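Local coordinates for protein AHL synthase (Burkholderia glumae, PDB 3P2H) that probably makes N-acyl-L-homoserine lactone signals for quorum sensing from acyl-loaded carrier protein and S-adenosyl-L-methionine, releasing S-methyl-5'-thioadenosine, at residues R44-R49 with Q80-H85; A68-T73 with V128-R133; Q138-T143 with H159-P164; P84-D89 with V165-R170. The protein carries 3 engineered substitutions. All blocks are in the same frame, centred on the assembly; numbering follows the deposited sequence.

The four contacts lie near two neighbouring ligands. Interaction 1 holds the amino group and touches the C2 edge of the adenine of MTA, while the strand 138-143 of interaction 3 lines the tail of the inhibitor NOO. Interaction 2 is set back, the Leu70 side chain about 8 Å from NOO. Interactions 1 and 2 meet at a salt bridge, Asp45 OD1 to Arg69 NH1 at 2.7 Å, which ties the nucleoside-binding loop to the sheet. The helix of interaction 2 packs on interaction 3 through Ala131 CB and Leu139 CD2, 3.6 Å apart. Interactions 3 and 4 touch where Val142 CG2 comes within 3.8 Å of Leu86 CD1. Interaction 4 shares Pro84 and His85 with interaction 1.

Interaction 1: R44-R49 with Q80-H85. With MTA (5'-deoxy-5'-methylthioadenosine), chain B.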
# COMPACT_ATOMS: atom_id res chain seq x y z
N ARG A 44 -13.86 0.11 -3.60
CA ARG A 44 -13.57 -0.39 -2.26
C ARG A 44 -13.90 -1.88 -2.20
O ARG A 44 -14.73 -2.37 -2.97
CB ARG A 44 -14.38 0.36 -1.20
CG ARG A 44 -15.84 -0.04 -1.08
CD ARG A 44 -16.43 0.48 0.23
NE ARG A 44 -16.33 1.93 0.33
CZ ARG A 44 -16.91 2.67 1.27
NH1 ARG A 44 -17.65 2.10 2.22
NH2 ARG A 44 -16.76 4.00 1.26
N ASP A 45 -13.23 -2.60 -1.30
CA ASP A 45 -13.47 -4.03 -1.13
C ASP A 45 -13.68 -4.38 0.34
O ASP A 45 -13.87 -3.49 1.18
CB ASP A 45 -12.29 -4.84 -1.69
CG ASP A 45 -10.98 -4.53 -1.01
OD1 ASP A 45 -11.00 -3.97 0.11
OD2 ASP A 45 -9.92 -4.87 -1.58
N GLN A 46 -13.64 -5.67 0.66
CA GLN A 46 -13.86 -6.12 2.04
C GLN A 46 -12.74 -5.74 3.00
O GLN A 46 -12.89 -5.90 4.21
CB GLN A 46 -14.04 -7.64 2.07
CG GLN A 46 -12.77 -8.44 1.77
CD GLN A 46 -12.68 -8.86 0.31
OE1 GLN A 46 -12.75 -8.03 -0.59
NE2 GLN A 46 -12.50 -10.16 0.08
N TYR A 47 -11.63 -5.24 2.47
CA TYR A 47 -10.51 -4.86 3.32
C TYR A 47 -10.53 -3.40 3.77
O TYR A 47 -9.64 -2.95 4.48
CB TYR A 47 -9.21 -5.21 2.62
CG TYR A 47 -9.17 -6.69 2.34
CD1 TYR A 47 -9.07 -7.61 3.38
CD2 TYR A 47 -9.34 -7.19 1.05
CE1 TYR A 47 -9.16 -8.98 3.16
CE2 TYR A 47 -9.43 -8.55 0.81
CZ TYR A 47 -9.35 -9.44 1.87
OH TYR A 47 -9.50 -10.79 1.66
N ASP A 48 -11.57 -2.68 3.35
CA ASP A 48 -11.73 -1.28 3.75
C ASP A 48 -12.67 -1.32 4.95
O ASP A 48 -13.88 -1.39 4.79
CB ASP A 48 -12.32 -0.48 2.59
CG ASP A 48 -11.34 -0.31 1.45
OD1 ASP A 48 -10.26 0.24 1.69
OD2 ASP A 48 -11.66 -0.74 0.32
N ARG A 49 -12.09 -1.28 6.15
CA ARG A 49 -12.84 -1.35 7.39
C ARG A 49 -12.55 -0.17 8.30
O ARG A 49 -11.67 0.64 8.02
CB ARG A 49 -12.48 -2.64 8.14
CG ARG A 49 -12.41 -3.88 7.25
CD ARG A 49 -12.02 -5.14 8.05
NE ARG A 49 -10.75 -4.98 8.75
CZ ARG A 49 -9.65 -5.69 8.50
NH1 ARG A 49 -9.66 -6.62 7.55
NH2 ARG A 49 -8.54 -5.47 9.20
N GLN A 80 -3.37 -12.78 1.95
CA GLN A 80 -3.73 -13.94 2.74
C GLN A 80 -4.95 -14.70 2.23
O GLN A 80 -4.89 -15.90 1.98
CB GLN A 80 -3.97 -13.51 4.18
CG GLN A 80 -4.54 -14.59 5.09
CD GLN A 80 -5.00 -14.02 6.41
OE1 GLN A 80 -5.91 -13.18 6.45
NE2 GLN A 80 -4.38 -14.46 7.50
N GLU A 81 -6.06 -13.98 2.08
CA GLU A 81 -7.32 -14.58 1.65
C GLU A 81 -7.55 -14.72 0.16
O GLU A 81 -8.11 -15.72 -0.28
CB GLU A 81 -8.48 -13.79 2.27
CG GLU A 81 -8.52 -13.88 3.78
CD GLU A 81 -9.71 -13.18 4.40
OE1 GLU A 81 -10.06 -13.54 5.54
OE2 GLU A 81 -10.28 -12.26 3.76
N VAL A 82 -7.13 -13.74 -0.62
CA VAL A 82 -7.34 -13.76 -2.06
C VAL A 82 -6.21 -14.36 -2.90
O VAL A 82 -6.46 -15.17 -3.79
CB VAL A 82 -7.65 -12.33 -2.58
CG1 VAL A 82 -7.89 -12.34 -4.09
CG2 VAL A 82 -8.87 -11.79 -1.85
N PHE A 83 -4.96 -13.98 -2.61
CA PHE A 83 -3.83 -14.49 -3.38
C PHE A 83 -2.79 -15.27 -2.58
O PHE A 83 -1.59 -15.05 -2.74
CB PHE A 83 -3.16 -13.33 -4.10
CG PHE A 83 -4.06 -12.60 -5.05
CD1 PHE A 83 -4.58 -13.24 -6.17
CD2 PHE A 83 -4.39 -11.26 -4.84
CE1 PHE A 83 -5.41 -12.57 -7.07
CE2 PHE A 83 -5.22 -10.58 -5.73
CZ PHE A 83 -5.73 -11.24 -6.84
N PRO A 84 -3.22 -16.21 -1.73
CA PRO A 84 -2.26 -16.98 -0.94
C PRO A 84 -1.29 -17.83 -1.76
O PRO A 84 -0.18 -18.14 -1.30
CB PRO A 84 -3.15 -17.82 -0.04
CG PRO A 84 -4.34 -18.08 -0.91
CD PRO A 84 -4.59 -16.72 -1.53
N HIS A 85 -1.72 -18.21 -2.96
CA HIS A 85 -0.90 -19.05 -3.83
C HIS A 85 0.29 -18.31 -4.43
O HIS A 85 1.14 -18.91 -5.08
CB HIS A 85 -1.77 -19.64 -4.95
CG HIS A 85 -2.55 -18.61 -5.71
ND1 HIS A 85 -1.97 -17.74 -6.61
CD2 HIS A 85 -3.87 -18.31 -5.69
CE1 HIS A 85 -2.90 -16.94 -7.11
NE2 HIS A 85 -4.06 -17.27 -6.57
CS MTA B . -3.30 -6.65 -6.47
S5' MTA B . -3.00 -7.56 -8.02
C5' MTA B . -4.34 -6.91 -9.06
C4' MTA B . -5.56 -7.84 -9.09
O4' MTA B . -6.07 -7.94 -7.74
C2' MTA B . -7.79 -6.92 -8.96
O2' MTA B . -9.11 -6.94 -9.51
C3' MTA B . -6.64 -7.21 -9.99
O3' MTA B . -7.08 -8.19 -10.94
C1' MTA B . -7.52 -7.97 -7.86
N9 MTA B . -8.11 -7.59 -6.56
C8 MTA B . -7.85 -6.47 -5.82
N7 MTA B . -8.54 -6.45 -4.73
C5 MTA B . -9.31 -7.57 -4.69
C6 MTA B . -10.27 -8.11 -3.76
N6 MTA B . -10.57 -7.43 -2.60
N1 MTA B . -10.87 -9.31 -4.06
C2 MTA B . -10.59 -10.00 -5.20
N3 MTA B . -9.68 -9.49 -6.09
C4 MTA B . -9.04 -8.32 -5.88
O HOH W 1 -12.44 -12.25 1.86
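At the adenine end of the MTA pocket, Tyr47, from the loop between helix 13-30 and strand 53-58, meets Glu81 of helix 78-81. The phenol is the donor: Tyr47 OH donates to the anti lone pair of Glu81 OE2 at 2.7 Å, with ring and carboxylate planes turned 58° apart. The same Glu81 OE2 accepts from a water at 2.9 Å, and that water in turn accepts from Gln46 NE2 at 2.7 Å, so a second, solvent-mediated link runs beside the direct bond. Beside this bond Val82 divides its two methyls between tyrosine and ligand. CG2 sits near the edge of the tyrosine ring, 4.2 Å from Tyr47 CE2, while CG1 touches MTA C2 at 3.7 Å and also lies over the centre of one face of the Phe83 ring.

The loop side is shaped by a type I turn from Asp45 to Asp48. Within it Asp45 OD1 takes the Tyr47 backbone N-H as an Asx turn, and Asp45 also forms a salt bridge with Arg102. Gln46 is bent at chi2 (-96°), which brings its amide back to the ligand, with the oxygen facing adenine and the nitrogen facing the water. MTA N6 donates to Asp45 OD2 at 2.8 Å and to Gln46 OE1 at 3.0 Å. With two acceptors for the two amino hydrogens, the pocket reads the 6-amino group of the purine directly.

Interaction 2: A68-T73 with V128-R133; sequences ARLLPT and VECAAR
Leu70 and Cys130 meet end to side: the leucine, on strand 64-72, sends CD1 against the flank of the cysteine on helix 120-133, which packs on the face of the central sheet. Leu70 has CG opposite its carbonyl carbon (chi1 -73°) and an extended chi2, which directs CD1 at the helix. CD1 does the touching. It lies 4.0 Å from Cys130 SG and 4.2 Å from Cys130 CB. Along the helix Leu70 CD1 also meets both the backbone N of Ala131, at 4.3 Å, and its methyl CB, at 4.5 Å. The sulfur is turned beside its own carbonyl carbon, with SG trans to the backbone N (chi1 172°).

The backbones come to 7.5 Å between Leu70 CA and Ala131 CA. Around the pair, Val53, Trp98 and Leu100 from the two adjacent strands also touch Leu70. Its neighbour Arg69 faces the other side of the sheet, where NH1 forms salt bridges with Asp45 and Asp48, and NE a hydrogen bond with Ser101. The two sides of strand 64-72 thus differ in chemistry: a network of charged and polar groups round the buried Arg69 on one, and on the other a helix seat held by dispersion among methyls and a thiol.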
# COMPACT_ATOMS: atom_id res chain seq x y z
N ALA A 68 -2.52 4.74 -0.24
CA ALA A 68 -1.96 3.50 0.26
C ALA A 68 -2.87 2.98 1.36
O ALA A 68 -3.55 3.75 2.04
CB ALA A 68 -0.56 3.71 0.80
N ARG A 69 -2.90 1.66 1.51
CA ARG A 69 -3.73 1.02 2.51
C ARG A 69 -2.83 0.13 3.37
O ARG A 69 -2.00 -0.60 2.85
CB ARG A 69 -4.81 0.17 1.83
CG ARG A 69 -5.72 -0.56 2.78
CD ARG A 69 -6.99 -1.03 2.09
NE ARG A 69 -6.77 -2.19 1.22
CZ ARG A 69 -7.72 -2.77 0.51
NH1 ARG A 69 -8.96 -2.30 0.56
NH2 ARG A 69 -7.45 -3.84 -0.22
N LEU A 70 -3.00 0.23 4.69
CA LEU A 70 -2.21 -0.57 5.62
C LEU A 70 -3.12 -1.42 6.49
O LEU A 70 -4.10 -0.92 7.06
CB LEU A 70 -1.35 0.34 6.50
CG LEU A 70 -0.15 0.99 5.81
CD1 LEU A 70 0.49 2.02 6.72
CD2 LEU A 70 0.86 -0.08 5.44
N LEU A 71 -2.81 -2.71 6.59
CA LEU A 71 -3.58 -3.65 7.39
C LEU A 71 -2.66 -4.54 8.20
O LEU A 71 -1.61 -4.94 7.73
CB LEU A 71 -4.45 -4.54 6.49
CG LEU A 71 -5.59 -3.92 5.70
CD1 LEU A 71 -6.11 -4.95 4.69
CD2 LEU A 71 -6.70 -3.47 6.65
N PRO A 72 -3.05 -4.86 9.45
CA PRO A 72 -2.21 -5.73 10.27
C PRO A 72 -2.45 -7.16 9.80
O PRO A 72 -3.57 -7.52 9.45
CB PRO A 72 -2.75 -5.49 11.68
CG PRO A 72 -4.21 -5.29 11.44
CD PRO A 72 -4.23 -4.40 10.20
N THR A 73 -1.41 -7.99 9.78
CA THR A 73 -1.59 -9.36 9.32
C THR A 73 -2.32 -10.24 10.34
O THR A 73 -2.73 -11.36 10.02
CB THR A 73 -0.26 -10.03 8.96
OG1 THR A 73 0.65 -9.90 10.06
CG2 THR A 73 0.34 -9.38 7.71
N VAL A 128 5.61 3.43 5.64
CA VAL A 128 6.60 2.77 6.49
C VAL A 128 6.63 3.36 7.90
O VAL A 128 6.55 2.64 8.88
CB VAL A 128 8.02 2.88 5.87
CG1 VAL A 128 9.07 2.39 6.87
CG2 VAL A 128 8.07 2.04 4.59
N GLU A 129 6.72 4.69 7.97
CA GLU A 129 6.76 5.40 9.24
C GLU A 129 5.57 4.99 10.11
O GLU A 129 5.74 4.62 11.28
CB GLU A 129 6.71 6.90 8.97
CG GLU A 129 7.07 7.77 10.15
CD GLU A 129 7.20 9.22 9.74
OE1 GLU A 129 8.17 9.88 10.19
OE2 GLU A 129 6.33 9.71 8.98
N CYS A 130 4.38 5.06 9.54
CA CYS A 130 3.16 4.70 10.26
C CYS A 130 3.21 3.25 10.76
O CYS A 130 3.02 2.99 11.95
CB CYS A 130 1.94 4.89 9.36
SG CYS A 130 0.42 4.24 10.09
N ALA A 131 3.47 2.32 9.85
CA ALA A 131 3.52 0.90 10.20
C ALA A 131 4.54 0.63 11.30
O ALA A 131 4.28 -0.15 12.21
CB ALA A 131 3.85 0.07 8.96
N ALA A 132 5.70 1.27 11.20
CA ALA A 132 6.76 1.08 12.18
C ALA A 132 6.29 1.54 13.56
O ALA A 132 6.47 0.83 14.55
CB ALA A 132 8.00 1.85 11.76
N ARG A 133 5.68 2.72 13.61
CA ARG A 133 5.18 3.27 14.87
C ARG A 133 4.12 2.37 15.49
O ARG A 133 3.85 2.45 16.69
CB ARG A 133 4.61 4.67 14.65
CG ARG A 133 5.67 5.69 14.28
CD ARG A 133 5.07 7.06 14.00
NE ARG A 133 6.10 8.04 13.69
CZ ARG A 133 5.86 9.29 13.29
NH1 ARG A 133 4.62 9.72 13.14
NH2 ARG A 133 6.87 10.11 13.04

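Interaction 3: Q138-T143 with H159-P164; sequences QLIGVT and HRAGAP. With NOO (N-(3-oxocyclohex-1-en-1-yl)octanamide), chain C.
Ile140 and Ala161 belong to a beta-alpha-beta unit: strand 138-144 leads through helix 145-154 to strand 157-160, with Ala161 just past its end, and strand 170-178 lies between the two strands, antiparallel to both. The contact therefore reaches across the middle strand with side chains alone.

The apolar part is a single touch, Ile140 CD1 to Ala161 CB at 4.3 Å. CG1 of the isoleucine is trans to the backbone N (chi1 -169°) and the chain extends on, which carries CD1 to the alanine; Leu87 touches both residues.

Two flat groups also come together, without a bond between them. The Gln138 amide, at the end of an extended chain, comes to the edge of the His159 imidazole, with the planes 28° apart although the side chains cross at about a right angle. The firm partner of Gln138 NE2 is Asp178 OD1, and the imidazole ring also meets that of Trp176, nearly parallel to it.

The third set of contacts is with the octanoyl tail of NOO, which runs along the strand. Gly141 brings its bare CA to 3.8 Å from NOO C13, and the terminal carbon C15 lies 3.6 Å from Gly141 N. Farther up the tail, Val142 O is 3.1 Å from C11. Thr143 flanks the chain with its methyl: CG2 lies 3.4 Å from NOO C12.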
# COMPACT_ATOMS: atom_id res chain seq x y z
N GLN A 138 8.18 -5.38 9.29
CA GLN A 138 8.16 -5.70 7.87
C GLN A 138 6.80 -5.39 7.25
O GLN A 138 5.77 -5.38 7.94
CB GLN A 138 8.43 -7.18 7.62
CG GLN A 138 9.84 -7.66 7.88
CD GLN A 138 9.94 -9.16 7.68
OE1 GLN A 138 9.30 -9.93 8.38
NE2 GLN A 138 10.74 -9.58 6.72
N LEU A 139 6.82 -5.12 5.95
CA LEU A 139 5.61 -4.89 5.19
C LEU A 139 5.60 -6.00 4.14
O LEU A 139 6.65 -6.45 3.70
CB LEU A 139 5.63 -3.54 4.48
CG LEU A 139 5.61 -2.26 5.31
CD1 LEU A 139 5.61 -1.08 4.37
CD2 LEU A 139 4.39 -2.23 6.21
N ILE A 140 4.40 -6.44 3.77
CA ILE A 140 4.26 -7.47 2.76
C ILE A 140 3.08 -7.10 1.87
O ILE A 140 2.15 -6.43 2.31
CB ILE A 140 4.04 -8.86 3.40
CG1 ILE A 140 4.16 -9.95 2.32
CG2 ILE A 140 2.68 -8.92 4.08
CD1 ILE A 140 4.18 -11.36 2.87
N GLY A 141 3.12 -7.52 0.61
CA GLY A 141 2.02 -7.20 -0.28
C GLY A 141 2.31 -7.50 -1.74
O GLY A 141 3.46 -7.57 -2.16
N VAL A 142 1.24 -7.68 -2.51
CA VAL A 142 1.39 -7.96 -3.93
C VAL A 142 1.71 -6.64 -4.61
O VAL A 142 0.97 -5.66 -4.46
CB VAL A 142 0.09 -8.54 -4.53
CG1 VAL A 142 0.28 -8.79 -6.01
CG2 VAL A 142 -0.27 -9.81 -3.80
N THR A 143 2.81 -6.61 -5.34
CA THR A 143 3.21 -5.38 -6.01
C THR A 143 3.53 -5.64 -7.47
O THR A 143 4.07 -6.68 -7.82
CB THR A 143 4.46 -4.77 -5.35
OG1 THR A 143 5.63 -5.16 -6.07
CG2 THR A 143 4.60 -5.28 -3.93
N HIS A 159 12.48 -7.44 -0.89
CA HIS A 159 12.84 -8.77 -1.36
C HIS A 159 11.56 -9.57 -1.59
O HIS A 159 10.54 -9.33 -0.96
CB HIS A 159 13.79 -9.48 -0.39
CG HIS A 159 13.30 -9.57 1.02
ND1 HIS A 159 13.37 -8.51 1.90
CD2 HIS A 159 12.75 -10.59 1.72
CE1 HIS A 159 12.89 -8.87 3.07
NE2 HIS A 159 12.51 -10.14 2.99
N ARG A 160 11.64 -10.52 -2.51
CA ARG A 160 10.48 -11.32 -2.87
C ARG A 160 10.00 -12.36 -1.86
O ARG A 160 10.80 -13.03 -1.20
CB ARG A 160 10.74 -11.98 -4.23
CG ARG A 160 10.90 -10.95 -5.33
CD ARG A 160 11.14 -11.56 -6.69
NE ARG A 160 11.10 -10.54 -7.72
CZ ARG A 160 11.28 -10.77 -9.02
NH1 ARG A 160 11.52 -12.00 -9.45
NH2 ARG A 160 11.21 -9.76 -9.88
N ALA A 161 8.68 -12.47 -1.75
CA ALA A 161 8.04 -13.43 -0.85
C ALA A 161 7.51 -14.60 -1.68
O ALA A 161 6.99 -15.57 -1.14
CB ALA A 161 6.90 -12.77 -0.09
N GLY A 162 7.64 -14.47 -3.00
CA GLY A 162 7.18 -15.51 -3.92
C GLY A 162 7.70 -15.26 -5.33
O GLY A 162 8.31 -14.23 -5.60
N ALA A 163 7.45 -16.21 -6.23
CA ALA A 163 7.90 -16.07 -7.61
C ALA A 163 6.94 -15.15 -8.36
O ALA A 163 5.75 -15.13 -8.07
CB ALA A 163 7.95 -17.45 -8.29
N PRO A 164 7.46 -14.37 -9.32
CA PRO A 164 6.61 -13.46 -10.09
C PRO A 164 5.62 -14.19 -10.99
O PRO A 164 5.89 -15.29 -11.47
CB PRO A 164 7.61 -12.62 -10.87
CG PRO A 164 8.76 -13.55 -11.05
CD PRO A 164 8.87 -14.21 -9.70
C1 NOO C . 1.07 0.72 -9.47
O1 NOO C . 2.00 0.75 -10.27
C2 NOO C . 1.12 -0.12 -8.20
C3 NOO C . -0.04 -0.67 -7.62
C4 NOO C . -1.40 -0.21 -8.19
C5 NOO C . -1.41 1.25 -8.79
C6 NOO C . -0.23 1.53 -9.77
N7 NOO C . -0.06 -1.64 -6.54
C8 NOO C . -0.81 -1.79 -5.34
O8 NOO C . -2.03 -1.77 -5.28
C9 NOO C . -0.07 -2.01 -4.00
C10 NOO C . 1.44 -2.34 -3.99
C11 NOO C . 1.78 -3.18 -2.72
C12 NOO C . 3.14 -2.80 -2.10
C13 NOO C . 3.49 -3.74 -0.93
C14 NOO C . 5.01 -3.94 -0.80
C15 NOO C . 5.38 -4.67 0.50

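Interaction 4: P84-D89 with V165-R170; sequences PHLLAD and VSIDGR
Leu86 presses its two methyls against Val165 and Ile167, on the first strand of the beta hairpin formed by strands 165-167 and 170-178. Leu86 CD2 and Val165 CG1 are 3.3 Å apart, tighter than usual van der Waals contact, with the two side chains crossing at about a right angle. The other branch is more relaxed: Leu86 CD1 stands 4.2 Å from Ile167 CD1. Both partners face the leucine because they are two residues apart on the strand, with Ser166 between them turned the other way. Val165 holds CG1 between its backbone N and carbonyl carbon (chi1 63°), and this is the branch directed at Leu86.

The next shell fixes each side. Leu86 ends the 3-10 segment 84-86, and the next residue, Leu87, donates its N-H to Pro84 O, with Leu87 N at 3.2 Å. Just beyond, Ala88 N lies 3.0 Å from Ala161 O, a probable hydrogen bond that ties this loop to the stretch leading into the hairpin. Leu87 rests on Ala174 of strand 170-178.

The hairpin is closed by a type I' turn from Ile167 to Arg170. Asp168 and Gly169 both have positive phi, as this turn requires. Ile167 N donates to Arg170 O at 2.9 Å and Arg170 N to Ile167 O at 3.0 Å. The side chain of Ile167 is about 5 Å from MTA, and Arg170 touches Trp33 of the MTA pocket. The Arg170 guanidinium folds back over its turn, with Ile167 O 4.3 Å above the centre of one face.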
# COMPACT_ATOMS: atom_id res chain seq x y z
N PRO A 84 -3.22 -16.21 -1.73
CA PRO A 84 -2.26 -16.98 -0.94
C PRO A 84 -1.29 -17.83 -1.76
O PRO A 84 -0.18 -18.14 -1.30
CB PRO A 84 -3.15 -17.82 -0.04
CG PRO A 84 -4.34 -18.08 -0.91
CD PRO A 84 -4.59 -16.72 -1.53
N HIS A 85 -1.72 -18.21 -2.96
CA HIS A 85 -0.90 -19.05 -3.83
C HIS A 85 0.29 -18.31 -4.43
O HIS A 85 1.14 -18.91 -5.08
CB HIS A 85 -1.77 -19.64 -4.95
CG HIS A 85 -2.55 -18.61 -5.71
ND1 HIS A 85 -1.97 -17.74 -6.61
CD2 HIS A 85 -3.87 -18.31 -5.69
CE1 HIS A 85 -2.90 -16.94 -7.11
NE2 HIS A 85 -4.06 -17.27 -6.57
N LEU A 86 0.37 -17.00 -4.20
CA LEU A 86 1.48 -16.23 -4.73
C LEU A 86 2.67 -16.33 -3.79
O LEU A 86 3.78 -15.94 -4.14
CB LEU A 86 1.10 -14.75 -4.88
CG LEU A 86 0.12 -14.36 -5.98
CD1 LEU A 86 0.06 -12.83 -6.07
CD2 LEU A 86 0.55 -14.94 -7.31
N LEU A 87 2.42 -16.88 -2.60
CA LEU A 87 3.46 -17.01 -1.59
C LEU A 87 4.25 -18.30 -1.61
O LEU A 87 3.71 -19.38 -1.89
CB LEU A 87 2.84 -16.85 -0.20
CG LEU A 87 2.36 -15.45 0.17
CD1 LEU A 87 1.66 -15.51 1.52
CD2 LEU A 87 3.55 -14.49 0.22
N ALA A 88 5.54 -18.18 -1.31
CA ALA A 88 6.42 -19.33 -1.26
C ALA A 88 6.00 -20.11 -0.03
O ALA A 88 5.93 -21.34 -0.06
CB ALA A 88 7.86 -18.87 -1.14
N ASP A 89 5.71 -19.38 1.04
CA ASP A 89 5.29 -19.97 2.31
C ASP A 89 3.89 -19.53 2.71
O ASP A 89 3.25 -18.74 2.01
CB ASP A 89 6.28 -19.57 3.40
CG ASP A 89 7.71 -19.93 3.04
OD1 ASP A 89 7.96 -21.10 2.71
OD2 ASP A 89 8.58 -19.04 3.10
N VAL A 165 4.47 -13.57 -11.21
CA VAL A 165 3.42 -14.15 -12.04
C VAL A 165 2.69 -13.01 -12.73
O VAL A 165 2.63 -11.89 -12.21
CB VAL A 165 2.42 -14.94 -11.16
CG1 VAL A 165 1.74 -14.00 -10.20
CG2 VAL A 165 1.41 -15.65 -12.03
N SER A 166 2.17 -13.28 -13.92
CA SER A 166 1.44 -12.27 -14.67
C SER A 166 -0.05 -12.55 -14.50
O SER A 166 -0.54 -13.59 -14.93
CB SER A 166 1.84 -12.32 -16.15
OG SER A 166 1.20 -11.31 -16.90
N ILE A 167 -0.75 -11.63 -13.84
CA ILE A 167 -2.18 -11.79 -13.60
C ILE A 167 -2.98 -10.90 -14.54
O ILE A 167 -2.89 -9.67 -14.46
CB ILE A 167 -2.54 -11.45 -12.14
CG1 ILE A 167 -1.78 -12.38 -11.19
CG2 ILE A 167 -4.04 -11.58 -11.93
CD1 ILE A 167 -1.92 -12.00 -9.73
N ASP A 168 -3.76 -11.53 -15.42
CA ASP A 168 -4.56 -10.81 -16.39
C ASP A 168 -3.66 -9.86 -17.16
O ASP A 168 -4.02 -8.71 -17.40
CB ASP A 168 -5.68 -10.03 -15.70
CG ASP A 168 -6.78 -10.93 -15.19
OD1 ASP A 168 -7.60 -10.45 -14.37
OD2 ASP A 168 -6.84 -12.11 -15.62
N GLY A 169 -2.48 -10.35 -17.53
CA GLY A 169 -1.54 -9.55 -18.29
C GLY A 169 -0.65 -8.59 -17.52
O GLY A 169 0.12 -7.86 -18.14
N ARG A 170 -0.74 -8.56 -16.19
CA ARG A 170 0.09 -7.65 -15.39
C ARG A 170 1.07 -8.41 -14.50
O ARG A 170 0.67 -9.13 -13.60
CB ARG A 170 -0.79 -6.75 -14.51
CG ARG A 170 -1.55 -5.67 -15.27
CD ARG A 170 -2.32 -4.75 -14.32
NE ARG A 170 -3.58 -5.34 -13.88
CZ ARG A 170 -4.56 -5.70 -14.71
NH1 ARG A 170 -4.42 -5.52 -16.02
NH2 ARG A 170 -5.68 -6.24 -14.24